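Local coordinates for adenosine deaminase (Burkholderia ambifaria, PDB 4GXW), which is a zinc-binding amidohydrolase of the adenosine and AMP deaminase family, and probably removes the amino group of a purine such as adenine or adenosine by hydrolysis, at residues V227-A230 with V231-H235; A339-D342 with D343-A347; R273-P277 with D278-E282; A41-H44 with D45-V48. All blocks are in the same frame, centred on the assembly; numbering follows the deposited sequence.

Interaction 1 of 4, residues V227-A230 with V231-H235; sequences VETA and VDLLH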
loop_
_atom_site.group_PDB
_atom_site.type_symbol
_atom_site.label_atom_id
_atom_site.label_comp_id
_atom_site.label_asym_id
_atom_site.label_seq_id
_atom_site.Cartn_x
_atom_site.Cartn_y
_atom_site.Cartn_z
ATOM N N VAL A 227 -12.296 9.133 8.955
ATOM C CA VAL A 227 -10.916 9.595 9.106
ATOM C C VAL A 227 -10.710 10.211 10.487
ATOM O O VAL A 227 -9.723 9.914 11.177
ATOM C CB VAL A 227 -10.534 10.595 7.992
ATOM C CG1 VAL A 227 -9.066 11.013 8.113
ATOM C CG2 VAL A 227 -10.803 9.978 6.625
ATOM N N GLU A 228 -11.638 11.075 10.881
ATOM C CA GLU A 228 -11.596 11.672 12.211
ATOM C C GLU A 228 -11.578 10.609 13.316
ATOM O O GLU A 228 -10.803 10.701 14.273
ATOM C CB GLU A 228 -12.781 12.629 12.413
ATOM C CG GLU A 228 -12.767 13.326 13.760
ATOM C CD GLU A 228 -14.016 14.139 14.012
ATOM O OE1 GLU A 228 -15.098 13.768 13.491
ATOM O OE2 GLU A 228 -13.913 15.153 14.742
ATOM N N THR A 229 -12.434 9.599 13.191
ATOM C CA THR A 229 -12.478 8.520 14.171
ATOM C C THR A 229 -11.147 7.752 14.222
ATOM O O THR A 229 -10.629 7.469 15.309
ATOM C CB THR A 229 -13.644 7.569 13.876
ATOM O OG1 THR A 229 -14.868 8.302 13.998
ATOM C CG2 THR A 229 -13.661 6.413 14.866
ATOM N N ALA A 230 -10.572 7.432 13.064
ATOM C CA ALA A 230 -9.286 6.737 13.052
ATOM C C ALA A 230 -8.207 7.535 13.771
ATOM O O ALA A 230 -7.457 6.994 14.602
ATOM C CB ALA A 230 -8.856 6.431 11.632
ATOM N N VAL A 231 -8.128 8.826 13.462
ATOM C CA VAL A 231 -7.077 9.658 14.023
ATOM C C VAL A 231 -7.308 10.003 15.493
ATOM O O VAL A 231 -6.376 9.945 16.297
ATOM C CB VAL A 231 -6.889 10.936 13.181
ATOM C CG1 VAL A 231 -5.877 11.864 13.829
ATOM C CG2 VAL A 231 -6.466 10.567 11.759
ATOM N N ASP A 232 -8.541 10.353 15.844
ATOM C CA ASP A 232 -8.811 10.900 17.173
ATOM C C ASP A 232 -9.468 9.960 18.179
ATOM O O ASP A 232 -9.497 10.269 19.367
ATOM C CB ASP A 232 -9.617 12.203 17.064
ATOM C CG ASP A 232 -8.810 13.327 16.454
ATOM O OD1 ASP A 232 -7.583 13.365 16.695
ATOM O OD2 ASP A 232 -9.400 14.171 15.740
ATOM N N LEU A 233 -9.992 8.827 17.719
ATOM C CA LEU A 233 -10.460 7.792 18.637
ATOM C C LEU A 233 -9.461 6.638 18.673
ATOM O O LEU A 233 -8.976 6.256 19.742
ATOM C CB LEU A 233 -11.846 7.260 18.243
ATOM C CG LEU A 233 -12.334 6.172 19.218
ATOM C CD1 LEU A 233 -12.645 6.742 20.599
ATOM C CD2 LEU A 233 -13.523 5.414 18.644
ATOM N N LEU A 234 -9.143 6.081 17.510
ATOM C CA LEU A 234 -8.228 4.945 17.456
ATOM C C LEU A 234 -6.783 5.378 17.695
ATOM O O LEU A 234 -5.939 4.554 18.054
ATOM C CB LEU A 234 -8.345 4.200 16.123
ATOM C CG LEU A 234 -9.736 3.677 15.765
ATOM C CD1 LEU A 234 -9.631 2.851 14.498
ATOM C CD2 LEU A 234 -10.356 2.858 16.901
ATOM N N HIS A 235 -6.502 6.665 17.480
ATOM C CA HIS A 235 -5.162 7.234 17.659
ATOM C C HIS A 235 -4.130 6.631 16.712
ATOM O O HIS A 235 -3.002 6.366 17.111
ATOM C CB HIS A 235 -4.689 7.123 19.121
ATOM C CG HIS A 235 -5.619 7.759 20.108
ATOM N ND1 HIS A 235 -5.915 9.106 20.093
ATOM C CD2 HIS A 235 -6.331 7.233 21.133
ATOM C CE1 HIS A 235 -6.761 9.384 21.067
ATOM N NE2 HIS A 235 -7.027 8.264 21.717
HETATM O O HOH W 1 -11.872 14.927 16.828
#
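Val231 N donates to Val227 O at 3.0 Å, an ordinary i to i+4 helical bond, and CG2 of Val231 lies against the same carbonyl oxygen. At Glu228 the backbone bond, from Asp232 N, is joined by a water-mediated link between two acids. The extended Glu228 chain passes Asp232, and the two carboxylate planes are turned 68° apart. Glu228 OE2 and Asp232 OD2 stay 4.7 Å from each other, while one water donates to both and thus probably screens their like charges. Asp232 OD1 forms a salt bridge with Arg258, and OD2, which also takes the water, is hydrogen-bonded to the Tyr255 hydroxyl.

Thr229 O takes two donors: Leu233 N, the usual i+4 donor, at 2.8 Å, and Leu234 N, an i+5 donor, at 3.0 Å. The first bond is the more bent (N-H...O 146°), the second straighter (164°). Alongside, Thr229 CG2 meets Leu233 CD2 at 3.9 Å, the two side chains pointing the same way; Thr229 OG1 bonds back to Arg225 O. At Ala230, Leu234 CB packs on the carbonyl oxygen at 3.3 Å from Ala230 O, and His235 then leaves the helix with positive phi. This C-terminal end of helix 224-232 lies in the unit strand 212-217, helix 224-232, strand 238-239, with helix 249-258 beside Glu228 and Val231 and helix 200-208 beside Leu234.

Interaction 2 of 4, residues A339-D342 with D343-A347; sequences AWVD and DDTKA
Asp342 and Thr345 cross at about a right angle, and both polar groups of Thr345 converge on Asp342 OD1. Thr345 N donates to Asp342 OD1 at 3.0 Å, the N-cap bond, arriving nearly end-on to the carboxylate C-O bond. Thr345 OG1 donates to the same Asp342 OD1 at 2.8 Å, from the syn side and 34° out of the carboxylate plane. The carboxylate is turned forward over the first turn by chi1 63°, with CG between backbone N and carbonyl carbon. With two N-terminal donors on one oxygen, the cap probably also gains from the helix dipole.

Val341 meets Thr345 at about a right angle too, CG2 to CG2 at 3.8 Å, and its CG2 also packs on CG of Lys346. The extended Lys346 chain runs back along the loop, bringing CE to 3.2 Å from Ala339 O. Lys346 NZ bonds to Asp337 O; one water joins it to Ala339 O, and a second, which bridges Val341 O and Asp343 OD1, meets it weakly.

Following helix 325-338, the loop passes an inverse gamma turn centred on Trp340 and enters helix 343-371, while Ala339 and Val341 rest on strand 110-117 and Trp340 reaches strands 151-159 and 212-217.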
loop_
_atom_site.group_PDB
_atom_site.type_symbol
_atom_site.label_atom_id
_atom_site.label_comp_id
_atom_site.label_asym_id
_atom_site.label_seq_id
_atom_site.Cartn_x
_atom_site.Cartn_y
_atom_site.Cartn_z
ATOM N N ALA A 339 7.181 6.250 7.973
ATOM C CA ALA A 339 7.649 4.882 8.170
ATOM C C ALA A 339 7.741 4.499 9.645
ATOM O O ALA A 339 7.973 5.336 10.521
ATOM C CB ALA A 339 8.993 4.672 7.470
ATOM N N TRP A 340 7.581 3.208 9.899
ATOM C CA TRP A 340 7.623 2.680 11.250
ATOM C C TRP A 340 9.028 2.181 11.569
ATOM O O TRP A 340 9.274 0.988 11.746
ATOM C CB TRP A 340 6.555 1.601 11.414
ATOM C CG TRP A 340 5.168 2.195 11.444
ATOM C CD1 TRP A 340 4.845 3.533 11.465
ATOM C CD2 TRP A 340 3.925 1.484 11.467
ATOM N NE1 TRP A 340 3.474 3.684 11.508
ATOM C CE2 TRP A 340 2.890 2.446 11.498
ATOM C CE3 TRP A 340 3.584 0.131 11.440
ATOM C CZ2 TRP A 340 1.538 2.092 11.530
ATOM C CZ3 TRP A 340 2.247 -0.217 11.473
ATOM C CH2 TRP A 340 1.244 0.758 11.521
ATOM N N VAL A 341 9.952 3.137 11.608
ATOM C CA VAL A 341 11.345 2.890 11.959
ATOM C C VAL A 341 11.753 3.947 12.972
ATOM O O VAL A 341 11.016 4.916 13.184
ATOM C CB VAL A 341 12.286 2.951 10.728
ATOM C CG1 VAL A 341 11.939 1.857 9.732
ATOM C CG2 VAL A 341 12.246 4.332 10.053
ATOM N N ASP A 342 12.916 3.784 13.597
ATOM C CA ASP A 342 13.291 4.753 14.630
ATOM C C ASP A 342 13.808 6.082 14.066
ATOM O O ASP A 342 14.079 6.203 12.859
ATOM C CB ASP A 342 14.247 4.162 15.681
ATOM C CG ASP A 342 15.581 3.720 15.102
ATOM O OD1 ASP A 342 15.987 4.213 14.031
ATOM O OD2 ASP A 342 16.248 2.883 15.747
ATOM N N ASP A 343 13.934 7.073 14.944
ATOM C CA ASP A 343 14.321 8.418 14.532
ATOM C C ASP A 343 15.697 8.462 13.870
ATOM O O ASP A 343 15.906 9.233 12.928
ATOM C CB ASP A 343 14.288 9.382 15.720
ATOM C CG ASP A 343 12.886 9.636 16.223
ATOM O OD1 ASP A 343 11.922 9.319 15.496
ATOM O OD2 ASP A 343 12.747 10.161 17.345
ATOM N N ASP A 344 16.633 7.648 14.358
ATOM C CA ASP A 344 17.982 7.631 13.788
ATOM C C ASP A 344 17.944 7.189 12.335
ATOM O O ASP A 344 18.604 7.774 11.469
ATOM C CB ASP A 344 18.908 6.699 14.577
ATOM C CG ASP A 344 19.280 7.257 15.932
ATOM O OD1 ASP A 344 19.173 8.490 16.121
ATOM O OD2 ASP A 344 19.689 6.462 16.807
ATOM N N THR A 345 17.145 6.161 12.073
ATOM C CA THR A 345 16.973 5.648 10.728
ATOM C C THR A 345 16.347 6.711 9.826
ATOM O O THR A 345 16.811 6.937 8.710
ATOM C CB THR A 345 16.126 4.361 10.739
ATOM O OG1 THR A 345 16.798 3.364 11.524
ATOM C CG2 THR A 345 15.916 3.834 9.328
ATOM N N LYS A 346 15.318 7.395 10.318
ATOM C CA LYS A 346 14.684 8.448 9.529
ATOM C C LYS A 346 15.674 9.556 9.204
ATOM O O LYS A 346 15.725 10.031 8.065
ATOM C CB LYS A 346 13.472 9.036 10.252
ATOM C CG LYS A 346 12.311 8.071 10.383
ATOM C CD LYS A 346 11.123 8.729 11.076
ATOM C CE LYS A 346 9.971 7.752 11.227
ATOM N NZ LYS A 346 8.795 8.375 11.911
ATOM N N ALA A 347 16.468 9.961 10.194
ATOM C CA ALA A 347 17.430 11.035 9.983
ATOM C C ALA A 347 18.468 10.635 8.945
ATOM O O ALA A 347 18.844 11.444 8.081
ATOM C CB ALA A 347 18.107 11.414 11.295
HETATM O O HOH W 2 7.132 6.382 12.933
HETATM O O HOH W 3 10.396 7.239 14.559
#

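Interaction 3 of 4, residues R273-P277 with D278-E282; sequences RTLPP and DQWAE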
loop_
_atom_site.group_PDB
_atom_site.type_symbol
_atom_site.label_atom_id
_atom_site.label_comp_id
_atom_site.label_asym_id
_atom_site.label_seq_id
_atom_site.Cartn_x
_atom_site.Cartn_y
_atom_site.Cartn_z
ATOM N N ARG A 273 -13.527 3.572 -11.083
ATOM C CA ARG A 273 -14.802 2.989 -11.463
ATOM C C ARG A 273 -15.925 4.025 -11.464
ATOM O O ARG A 273 -16.824 3.972 -12.308
ATOM C CB ARG A 273 -15.117 1.838 -10.504
ATOM C CG ARG A 273 -16.324 1.008 -10.848
ATOM C CD ARG A 273 -16.405 -0.225 -9.943
ATOM N NE ARG A 273 -16.459 0.102 -8.518
ATOM C CZ ARG A 273 -15.490 -0.153 -7.645
ATOM N NH1 ARG A 273 -14.359 -0.725 -8.046
ATOM N NH2 ARG A 273 -15.645 0.171 -6.367
ATOM N N THR A 274 -15.868 4.985 -10.545
ATOM C CA THR A 274 -16.990 5.901 -10.335
ATOM C C THR A 274 -16.878 7.255 -11.037
ATOM O O THR A 274 -17.893 7.900 -11.298
ATOM C CB THR A 274 -17.286 6.130 -8.822
ATOM O OG1 THR A 274 -16.119 6.657 -8.171
ATOM C CG2 THR A 274 -17.704 4.837 -8.157
ATOM N N LEU A 275 -15.657 7.689 -11.331
ATOM C CA LEU A 275 -15.446 8.943 -12.055
ATOM C C LEU A 275 -15.387 8.688 -13.567
ATOM O O LEU A 275 -14.793 7.703 -14.000
ATOM C CB LEU A 275 -14.149 9.610 -11.591
ATOM C CG LEU A 275 -14.083 10.033 -10.123
ATOM C CD1 LEU A 275 -12.722 10.614 -9.775
ATOM C CD2 LEU A 275 -15.177 11.043 -9.836
ATOM N N PRO A 276 -16.014 9.564 -14.371
ATOM C CA PRO A 276 -15.911 9.417 -15.827
ATOM C C PRO A 276 -14.452 9.507 -16.244
ATOM O O PRO A 276 -13.699 10.260 -15.633
ATOM C CB PRO A 276 -16.672 10.636 -16.364
ATOM C CG PRO A 276 -17.583 11.038 -15.259
ATOM C CD PRO A 276 -16.828 10.730 -13.992
ATOM N N PRO A 277 -14.044 8.745 -17.269
ATOM C CA PRO A 277 -12.622 8.770 -17.627
ATOM C C PRO A 277 -12.058 10.162 -17.955
ATOM O O PRO A 277 -10.882 10.399 -17.674
ATOM C CB PRO A 277 -12.535 7.825 -18.842
ATOM C CG PRO A 277 -13.944 7.496 -19.218
ATOM C CD PRO A 277 -14.778 7.697 -17.992
ATOM N N ASP A 278 -12.875 11.067 -18.489
ATOM C CA ASP A 278 -12.410 12.418 -18.807
ATOM C C ASP A 278 -12.289 13.324 -17.572
ATOM O O ASP A 278 -11.808 14.455 -17.666
ATOM C CB ASP A 278 -13.306 13.066 -19.873
ATOM C CG ASP A 278 -14.560 13.697 -19.290
ATOM O OD1 ASP A 278 -15.185 13.094 -18.396
ATOM O OD2 ASP A 278 -14.935 14.798 -19.749
ATOM N N GLN A 279 -12.712 12.824 -16.415
ATOM C CA GLN A 279 -12.671 13.627 -15.194
ATOM C C GLN A 279 -11.898 12.963 -14.056
ATOM O O GLN A 279 -11.684 13.573 -13.011
ATOM C CB GLN A 279 -14.092 13.971 -14.725
ATOM C CG GLN A 279 -14.650 15.267 -15.301
ATOM C CD GLN A 279 -15.901 15.723 -14.578
ATOM O OE1 GLN A 279 -16.969 15.131 -14.734
ATOM N NE2 GLN A 279 -15.771 16.770 -13.769
ATOM N N TRP A 280 -11.484 11.716 -14.257
ATOM C CA TRP A 280 -10.825 10.951 -13.196
ATOM C C TRP A 280 -9.597 11.654 -12.607
ATOM O O TRP A 280 -9.520 11.868 -11.391
ATOM C CB TRP A 280 -10.470 9.544 -13.690
ATOM C CG TRP A 280 -9.548 8.803 -12.780
ATOM C CD1 TRP A 280 -9.874 8.170 -11.614
ATOM C CD2 TRP A 280 -8.140 8.608 -12.960
ATOM N NE1 TRP A 280 -8.752 7.602 -11.056
ATOM C CE2 TRP A 280 -7.675 7.858 -11.864
ATOM C CE3 TRP A 280 -7.231 8.999 -13.947
ATOM C CZ2 TRP A 280 -6.337 7.483 -11.729
ATOM C CZ3 TRP A 280 -5.902 8.635 -13.807
ATOM C CH2 TRP A 280 -5.465 7.887 -12.703
ATOM N N ALA A 281 -8.647 12.026 -13.454
ATOM C CA ALA A 281 -7.435 12.681 -12.967
ATOM C C ALA A 281 -7.753 14.034 -12.338
ATOM O O ALA A 281 -7.143 14.428 -11.339
ATOM C CB ALA A 281 -6.430 12.845 -14.088
ATOM N N GLU A 282 -8.705 14.745 -12.928
ATOM C CA GLU A 282 -9.082 16.077 -12.462
ATOM C C GLU A 282 -9.793 16.100 -11.111
ATOM O O GLU A 282 -9.569 17.007 -10.301
ATOM C CB GLU A 282 -9.973 16.744 -13.505
ATOM C CG GLU A 282 -9.226 17.181 -14.741
ATOM C CD GLU A 282 -8.264 18.304 -14.442
ATOM O OE1 GLU A 282 -8.678 19.263 -13.747
ATOM O OE2 GLU A 282 -7.098 18.227 -14.886
HETATM O O HOH W 4 -8.799 11.548 -16.402
#
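Leu275 overlaps the start of the next helix with its CD1 methyl, which lies 3.8 Å from Trp280 O and a similar distance from Trp280 CA. The same methyl comes obliquely to the indole, with Leu275 CD1 and Trp280 CD1 4.2 Å apart, so the contact is apolar packing on the backbone and the pyrrole side of the ring rather than a stack. Leu275 is placed there by CG lying anti to its carbonyl carbon (chi1 -63°), whereas the indole leads away from the turn. There Trp280 meets Phe321 edge-to-face and touches Val9 and Pro10 of the N-terminal region.

Between helices 269-274 and 280-283 the chain passes through two prolines. Gln279 N donates to Pro276 O at 2.9 Å, the i to i+3 bond of a type I beta turn over 276-279; its N-H...O angle is a good 159°, yet the donor stands 49° above the carbonyl plane, not on a lone pair. The side chains of Pro276 and Gln279 run side by side in the same direction, and Asp278 OD1 comes to 3.5 Å from Pro276 CB. One water spans the turn by donating to Pro277 O, at 2.7 Å from that oxygen, and accepting from Ala281 N; it lies in the indole plane at the ring edge of Trp280.

The prolines offer carbonyls but no N-H, and both carbonyls are used: Pro276 O by Gln279 N directly, Pro277 O by Ala281 N through the water. N-H groups lacking a preceding helical turn thus find acceptors, while Leu275 and Trp280 add a hydrophobic contact.

Interaction 4 of 4, residues A41-H44 with D45-V48; sequences AVRH and DTFV
His44 and Asp45 form a His-carboxylate hydrogen bond in the first turn of helix 44-54, which Arg43 precedes as the N-cap residue, in a metal-dependent hydrolase of the TIM-barrel class. The bond is well formed: His44 ND1 donates to Asp45 OD1 at 2.9 Å with an N-H...O angle of 170°. The acceptor oxygen lies in the ring plane, only 1° out of it, although the imidazole and carboxylate planes are 68° apart. Asp45 OD1 therefore helps set the ring's rotation at the ND1 edge, as does an edge-to-face contact with Tyr67, while NE2 on the far side makes a weak bond to Asp64.

Backbone acceptors are filled in step. Arg43 O takes Phe47 N at 2.9 Å, and His44 O takes Val48 N at 3.0 Å, the regular bonds of the opening turn. The polar side chains are satisfied by helix 91-106: Arg43, extended from CG to NE, forms salt bridges with Asp104 and Glu103, and Thr46 OG1 bonds to Glu100. Val42 O receives the hydroxyls of Tyr67 and Thr304.

Apolar atoms fill in around these bonds. Phe47 packs against Val42 and touches helices 62-67 and 77-87, and its ring meets Tyr67 edge-to-face. Val42 CG1 comes to 4.1 Å from Phe47 CB, and Val48 CG2 touches the imidazole obliquely, 3.7 Å from His44 CE1.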
loop_
_atom_site.group_PDB
_atom_site.type_symbol
_atom_site.label_atom_id
_atom_site.label_comp_id
_atom_site.label_asym_id
_atom_site.label_seq_id
_atom_site.Cartn_x
_atom_site.Cartn_y
_atom_site.Cartn_z
ATOM N N ALA A 41 -0.126 -8.754 -4.352
ATOM C CA ALA A 41 1.195 -8.684 -4.973
ATOM C C ALA A 41 1.669 -10.054 -5.449
ATOM O O ALA A 41 2.854 -10.247 -5.684
ATOM C CB ALA A 41 2.212 -8.085 -4.008
ATOM N N VAL A 42 0.754 -11.009 -5.577
ATOM C CA VAL A 42 1.127 -12.324 -6.079
ATOM C C VAL A 42 1.330 -12.279 -7.592
ATOM O O VAL A 42 0.455 -11.809 -8.327
ATOM C CB VAL A 42 0.059 -13.380 -5.703
ATOM C CG1 VAL A 42 0.439 -14.741 -6.243
ATOM C CG2 VAL A 42 -0.116 -13.431 -4.183
ATOM N N ARG A 43 2.479 -12.762 -8.057
ATOM C CA ARG A 43 2.756 -12.788 -9.493
ATOM C C ARG A 43 1.795 -13.742 -10.193
ATOM O O ARG A 43 1.467 -14.803 -9.652
ATOM C CB ARG A 43 4.193 -13.235 -9.753
ATOM C CG ARG A 43 5.261 -12.323 -9.167
ATOM C CD ARG A 43 6.637 -12.925 -9.386
ATOM N NE ARG A 43 7.673 -12.219 -8.643
ATOM C CZ ARG A 43 8.874 -12.717 -8.388
ATOM N NH1 ARG A 43 9.213 -13.925 -8.831
ATOM N NH2 ARG A 43 9.741 -12.010 -7.684
ATOM N N HIS A 44 1.359 -13.372 -11.394
ATOM C CA HIS A 44 0.432 -14.209 -12.152
ATOM C C HIS A 44 0.892 -15.663 -12.222
ATOM O O HIS A 44 0.108 -16.581 -11.978
ATOM C CB HIS A 44 0.240 -13.648 -13.561
ATOM C CG HIS A 44 -0.600 -14.515 -14.447
ATOM N ND1 HIS A 44 -0.076 -15.564 -15.173
ATOM C CD2 HIS A 44 -1.926 -14.496 -14.717
ATOM C CE1 HIS A 44 -1.044 -16.148 -15.857
ATOM N NE2 HIS A 44 -2.177 -15.522 -15.596
ATOM N N ASP A 45 2.167 -15.881 -12.525
ATOM C CA ASP A 45 2.649 -17.249 -12.685
ATOM C C ASP A 45 2.773 -18.014 -11.357
ATOM O O ASP A 45 2.691 -19.245 -11.323
ATOM C CB ASP A 45 3.957 -17.270 -13.480
ATOM C CG ASP A 45 3.771 -16.812 -14.918
ATOM O OD1 ASP A 45 2.614 -16.618 -15.356
ATOM O OD2 ASP A 45 4.788 -16.649 -15.622
ATOM N N THR A 46 2.956 -17.288 -10.265
ATOM C CA THR A 46 2.930 -17.927 -8.954
ATOM C C THR A 46 1.497 -18.301 -8.569
ATOM O O THR A 46 1.263 -19.353 -7.974
ATOM C CB THR A 46 3.595 -17.043 -7.887
ATOM O OG1 THR A 46 4.971 -16.875 -8.245
ATOM C CG2 THR A 46 3.507 -17.685 -6.512
ATOM N N PHE A 47 0.548 -17.441 -8.939
ATOM C CA PHE A 47 -0.878 -17.722 -8.760
ATOM C C PHE A 47 -1.231 -19.024 -9.492
ATOM O O PHE A 47 -1.916 -19.894 -8.943
ATOM C CB PHE A 47 -1.707 -16.541 -9.286
ATOM C CG PHE A 47 -3.129 -16.500 -8.774
ATOM C CD1 PHE A 47 -4.098 -17.346 -9.292
ATOM C CD2 PHE A 47 -3.503 -15.579 -7.803
ATOM C CE1 PHE A 47 -5.410 -17.296 -8.827
ATOM C CE2 PHE A 47 -4.811 -15.525 -7.337
ATOM C CZ PHE A 47 -5.761 -16.382 -7.849
ATOM N N VAL A 48 -0.747 -19.157 -10.727
ATOM C CA VAL A 48 -0.926 -20.378 -11.512
ATOM C C VAL A 48 -0.358 -21.610 -10.804
ATOM O O VAL A 48 -1.035 -22.635 -10.694
ATOM C CB VAL A 48 -0.298 -20.220 -12.911
ATOM C CG1 VAL A 48 -0.208 -21.561 -13.631
ATOM C CG2 VAL A 48 -1.101 -19.220 -13.722
#

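Overall arrangement
From the N terminus the contacts come in the order interaction 4, 1, 3, 2, each a local turn within a single continuous stretch, so none encloses or crosses another. Interaction 4 opens helix 44-54 after strand 31-33, which precedes two zinc ligands, His35 and His37. Interaction 1 ends helix 224-232 between strands 212-217 and 238-239, and interaction 3 links helices 269-274 and 280-283. Interaction 2 joins helix 325-338 to the terminal helix 343-371. None touches another: interactions 1 and 2 approach to about 8 Å between nearest atoms, whereas the centres of interactions 2 and 3 lie about 37 Å apart, on opposite sides of the chain's centre.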